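Local coordinates for 3,4-dihydroxy-2-butanone 4-phosphate synthase (Acinetobacter baumannii, PDB 6MNZ), which probably converts D-ribulose 5-phosphate to formate and 3,4-dihydroxy-2-butanone 4-phosphate, a building block of riboflavin, at residues L9-V19 and D149-E157. Sequence-based numbering, arbitrary orientation.
Sequences LVADIRAGKMV and DLARLAGLE
The guanidinium of Arg14 reaches Ala154 O at the end of helix 143-153, its NH2 lying 3.3 Å from that oxygen, which is tilted 26° out of the guanidinium plane. The bond is bent (137° at the hydrogen), and the donor stands above the carbonyl plane. With CG anti to the backbone N and a bend at chi3, the long arginine can make this bond from an exposed position while its CB rests 3.7 Å from Ala154 CB. Alanine suits the spot: its small methyl lets Arg14 CA come within 4.8 Å of Ala154 CA. One turn before Arg14, beta-branched Val10 sets both methyls about Leu153 CB, CG1 at 3.6 Å. Ile13 has two branches for two neighbours: CG2 reaches Ala151 and Ala154, while CG1 lies 3.7 Å from Leu150 CD2, the two side chains crossing at about a right angle. Leucine's forked end suits position 150, where CD2 also meets Val19 CG2; Leu195 of helix 192-202 touches Leu150 too. Gly155 takes the positive-phi C-prime place, easiest for glycine, in a Schellman motif, after which Leu156 CD1 lies near Ile13 O. The axes of 9-15 and 149-153 approach to 8.5 Å and cross at -76°, a nearly perpendicular apolar helix-helix packing within the alpha/beta fold of the DHBP synthase domain.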
loop_
_atom_site.group_PDB
_atom_site.type_symbol
_atom_site.label_atom_id
_atom_site.label_comp_id
_atom_site.label_asym_id
_atom_site.label_seq_id
_atom_site.Cartn_x
_atom_site.Cartn_y
_atom_site.Cartn_z
ATOM N N LEU A 9 34.204 6.218 -8.040
ATOM C CA LEU A 9 33.480 4.996 -7.714
ATOM C C LEU A 9 32.952 4.314 -8.971
ATOM O O LEU A 9 33.120 3.100 -9.141
ATOM C CB LEU A 9 32.335 5.312 -6.754
ATOM C CG LEU A 9 32.723 6.082 -5.490
ATOM C CD1 LEU A 9 31.490 6.402 -4.658
ATOM C CD2 LEU A 9 33.738 5.301 -4.672
ATOM N N VAL A 10 32.409 5.092 -9.908
ATOM C CA VAL A 10 31.983 4.524 -11.184
ATOM C C VAL A 10 33.185 3.993 -11.958
ATOM O O VAL A 10 33.096 2.964 -12.637
ATOM C CB VAL A 10 31.202 5.567 -12.003
ATOM C CG1 VAL A 10 30.780 4.986 -13.342
ATOM C CG2 VAL A 10 29.987 6.057 -11.230
ATOM N N ALA A 11 34.334 4.666 -11.847
ATOM C CA ALA A 11 35.481 4.300 -12.671
ATOM C C ALA A 11 36.121 3.008 -12.183
ATOM O O ALA A 11 36.571 2.187 -12.992
ATOM C CB ALA A 11 36.504 5.436 -12.675
ATOM N N ASP A 12 36.167 2.805 -10.866
ATOM C CA ASP A 12 36.716 1.566 -10.327
ATOM C C ASP A 12 35.828 0.377 -10.665
ATOM O O ASP A 12 36.326 -0.692 -11.033
ATOM C CB ASP A 12 36.895 1.689 -8.816
ATOM C CG ASP A 12 38.213 2.330 -8.440
ATOM O OD1 ASP A 12 38.657 2.143 -7.290
ATOM O OD2 ASP A 12 38.863 2.915 -9.333
ATOM N N ILE A 13 34.510 0.582 -10.666
ATOM C CA ILE A 13 33.598 -0.478 -11.078
ATOM C C ILE A 13 33.841 -0.838 -12.537
ATOM O O ILE A 13 33.969 -2.017 -12.887
ATOM C CB ILE A 13 32.139 -0.047 -10.835
ATOM C CG1 ILE A 13 31.846 0.026 -9.333
ATOM C CG2 ILE A 13 31.177 -1.001 -11.525
ATOM C CD1 ILE A 13 31.804 -1.325 -8.631
ATOM N N ARG A 14 34.031 0.174 -13.386
ATOM C CA ARG A 14 34.429 -0.082 -14.765
ATOM C C ARG A 14 35.727 -0.874 -14.825
ATOM O O ARG A 14 35.897 -1.736 -15.696
ATOM C CB ARG A 14 34.571 1.244 -15.514
ATOM C CG ARG A 14 35.448 1.186 -16.753
ATOM C CD ARG A 14 35.094 2.305 -17.723
ATOM N NE ARG A 14 33.888 2.004 -18.489
ATOM C CZ ARG A 14 33.875 1.361 -19.653
ATOM N NH1 ARG A 14 35.012 1.049 -20.262
ATOM N NH2 ARG A 14 32.719 1.050 -20.222
ATOM N N ALA A 15 36.682 -0.554 -13.949
ATOM C CA ALA A 15 37.963 -1.247 -13.940
ATOM C C ALA A 15 37.885 -2.654 -13.360
ATOM O O ALA A 15 38.870 -3.394 -13.456
ATOM C CB ALA A 15 38.990 -0.429 -13.154
ATOM N N GLY A 16 36.768 -3.034 -12.746
ATOM C CA GLY A 16 36.644 -4.348 -12.152
ATOM C C GLY A 16 37.107 -4.465 -10.718
ATOM O O GLY A 16 37.257 -5.589 -10.225
ATOM N N LYS A 17 37.429 -3.352 -10.064
ATOM C CA LYS A 17 37.804 -3.372 -8.661
ATOM C C LYS A 17 36.552 -3.312 -7.787
ATOM O O LYS A 17 35.423 -3.214 -8.275
ATOM C CB LYS A 17 38.744 -2.211 -8.339
ATOM C CG LYS A 17 39.999 -2.158 -9.194
ATOM C CD LYS A 17 40.532 -0.737 -9.279
ATOM C CE LYS A 17 41.770 -0.648 -10.153
ATOM N NZ LYS A 17 42.345 0.729 -10.144
ATOM N N MET A 18 36.753 -3.370 -6.476
ATOM C CA MET A 18 35.662 -3.205 -5.529
ATOM C C MET A 18 35.557 -1.754 -5.073
ATOM O O MET A 18 36.500 -0.966 -5.184
ATOM C CB MET A 18 35.858 -4.114 -4.315
ATOM C CG MET A 18 36.019 -5.582 -4.660
ATOM S SD MET A 18 35.962 -6.641 -3.204
ATOM C CE MET A 18 36.160 -8.253 -3.959
ATOM N N VAL A 19 34.393 -1.419 -4.519
ATOM C CA VAL A 19 34.167 -0.126 -3.889
ATOM C C VAL A 19 33.212 -0.343 -2.727
ATOM O O VAL A 19 32.406 -1.276 -2.734
ATOM C CB VAL A 19 33.604 0.918 -4.882
ATOM C CG1 VAL A 19 34.603 1.189 -6.001
ATOM C CG2 VAL A 19 32.271 0.454 -5.448
ATOM N N ASP A 149 22.734 0.504 -10.117
ATOM C CA ASP A 149 22.903 1.803 -10.758
ATOM C C ASP A 149 24.375 2.163 -10.909
ATOM O O ASP A 149 24.786 2.653 -11.967
ATOM C CB ASP A 149 22.175 2.882 -9.958
ATOM C CG ASP A 149 20.669 2.730 -10.013
ATOM O OD1 ASP A 149 20.168 2.096 -10.966
ATOM O OD2 ASP A 149 19.988 3.234 -9.098
ATOM N N LEU A 150 25.205 1.767 -9.942
ATOM C CA LEU A 150 26.639 2.003 -10.057
ATOM C C LEU A 150 27.225 1.229 -11.230
ATOM O O LEU A 150 27.942 1.793 -12.066
ATOM C CB LEU A 150 27.337 1.618 -8.753
ATOM C CG LEU A 150 28.650 2.347 -8.466
ATOM C CD1 LEU A 150 28.405 3.833 -8.240
ATOM C CD2 LEU A 150 29.350 1.728 -7.266
ATOM N N ALA A 151 26.905 -0.062 -11.328
ATOM C CA ALA A 151 27.386 -0.855 -12.453
ATOM C C ALA A 151 26.865 -0.302 -13.773
ATOM O O ALA A 151 27.568 -0.330 -14.790
ATOM C CB ALA A 151 26.969 -2.314 -12.283
ATOM N N ARG A 152 25.627 0.197 -13.777
ATOM C CA ARG A 152 25.078 0.802 -14.985
ATOM C C ARG A 152 25.898 2.010 -15.417
ATOM O O ARG A 152 26.234 2.148 -16.598
ATOM C CB ARG A 152 23.622 1.198 -14.746
ATOM C CG ARG A 152 23.008 2.028 -15.858
ATOM C CD ARG A 152 21.549 2.343 -15.559
ATOM N NE ARG A 152 20.706 1.154 -15.662
ATOM C CZ ARG A 152 20.201 0.491 -14.626
ATOM N NH1 ARG A 152 20.537 0.814 -13.380
ATOM N NH2 ARG A 152 19.393 -0.539 -14.838
ATOM N N LEU A 153 26.351 2.817 -14.456
ATOM C CA LEU A 153 27.075 4.036 -14.792
ATOM C C LEU A 153 28.457 3.747 -15.359
ATOM O O LEU A 153 28.983 4.561 -16.126
ATOM C CB LEU A 153 27.199 4.931 -13.560
ATOM C CG LEU A 153 25.920 5.643 -13.117
ATOM C CD1 LEU A 153 26.123 6.290 -11.755
ATOM C CD2 LEU A 153 25.492 6.676 -14.147
ATOM N N ALA A 154 29.033 2.591 -15.040
ATOM C CA ALA A 154 30.207 2.088 -15.739
ATOM C C ALA A 154 29.873 1.497 -17.102
ATOM O O ALA A 154 30.703 0.770 -17.661
ATOM C CB ALA A 154 30.917 1.036 -14.883
ATOM N N GLY A 155 28.640 1.664 -17.574
ATOM C CA GLY A 155 28.259 1.150 -18.873
ATOM C C GLY A 155 28.181 -0.355 -18.951
ATOM O O GLY A 155 28.079 -0.903 -20.051
ATOM N N LEU A 156 28.139 -1.031 -17.811
ATOM C CA LEU A 156 28.080 -2.483 -17.762
ATOM C C LEU A 156 26.655 -2.945 -17.475
ATOM O O LEU A 156 25.724 -2.142 -17.372
ATOM C CB LEU A 156 29.049 -3.016 -16.704
ATOM C CG LEU A 156 30.524 -2.722 -16.986
ATOM C CD1 LEU A 156 31.388 -3.054 -15.782
ATOM C CD2 LEU A 156 31.000 -3.491 -18.211
ATOM N N GLU A 157 26.463 -4.258 -17.548
ATOM C CA GLU A 157 25.206 -4.854 -17.125
ATOM C C GLU A 157 24.827 -4.321 -15.744
ATOM O O GLU A 157 25.675 -4.303 -14.841
ATOM C CB GLU A 157 25.332 -6.377 -17.084
ATOM C CG GLU A 157 24.155 -7.119 -17.693
ATOM C CD GLU A 157 22.928 -7.102 -16.802
ATOM O OE1 GLU A 157 23.038 -7.542 -15.639
ATOM O OE2 GLU A 157 21.821 -6.845 -17.324
#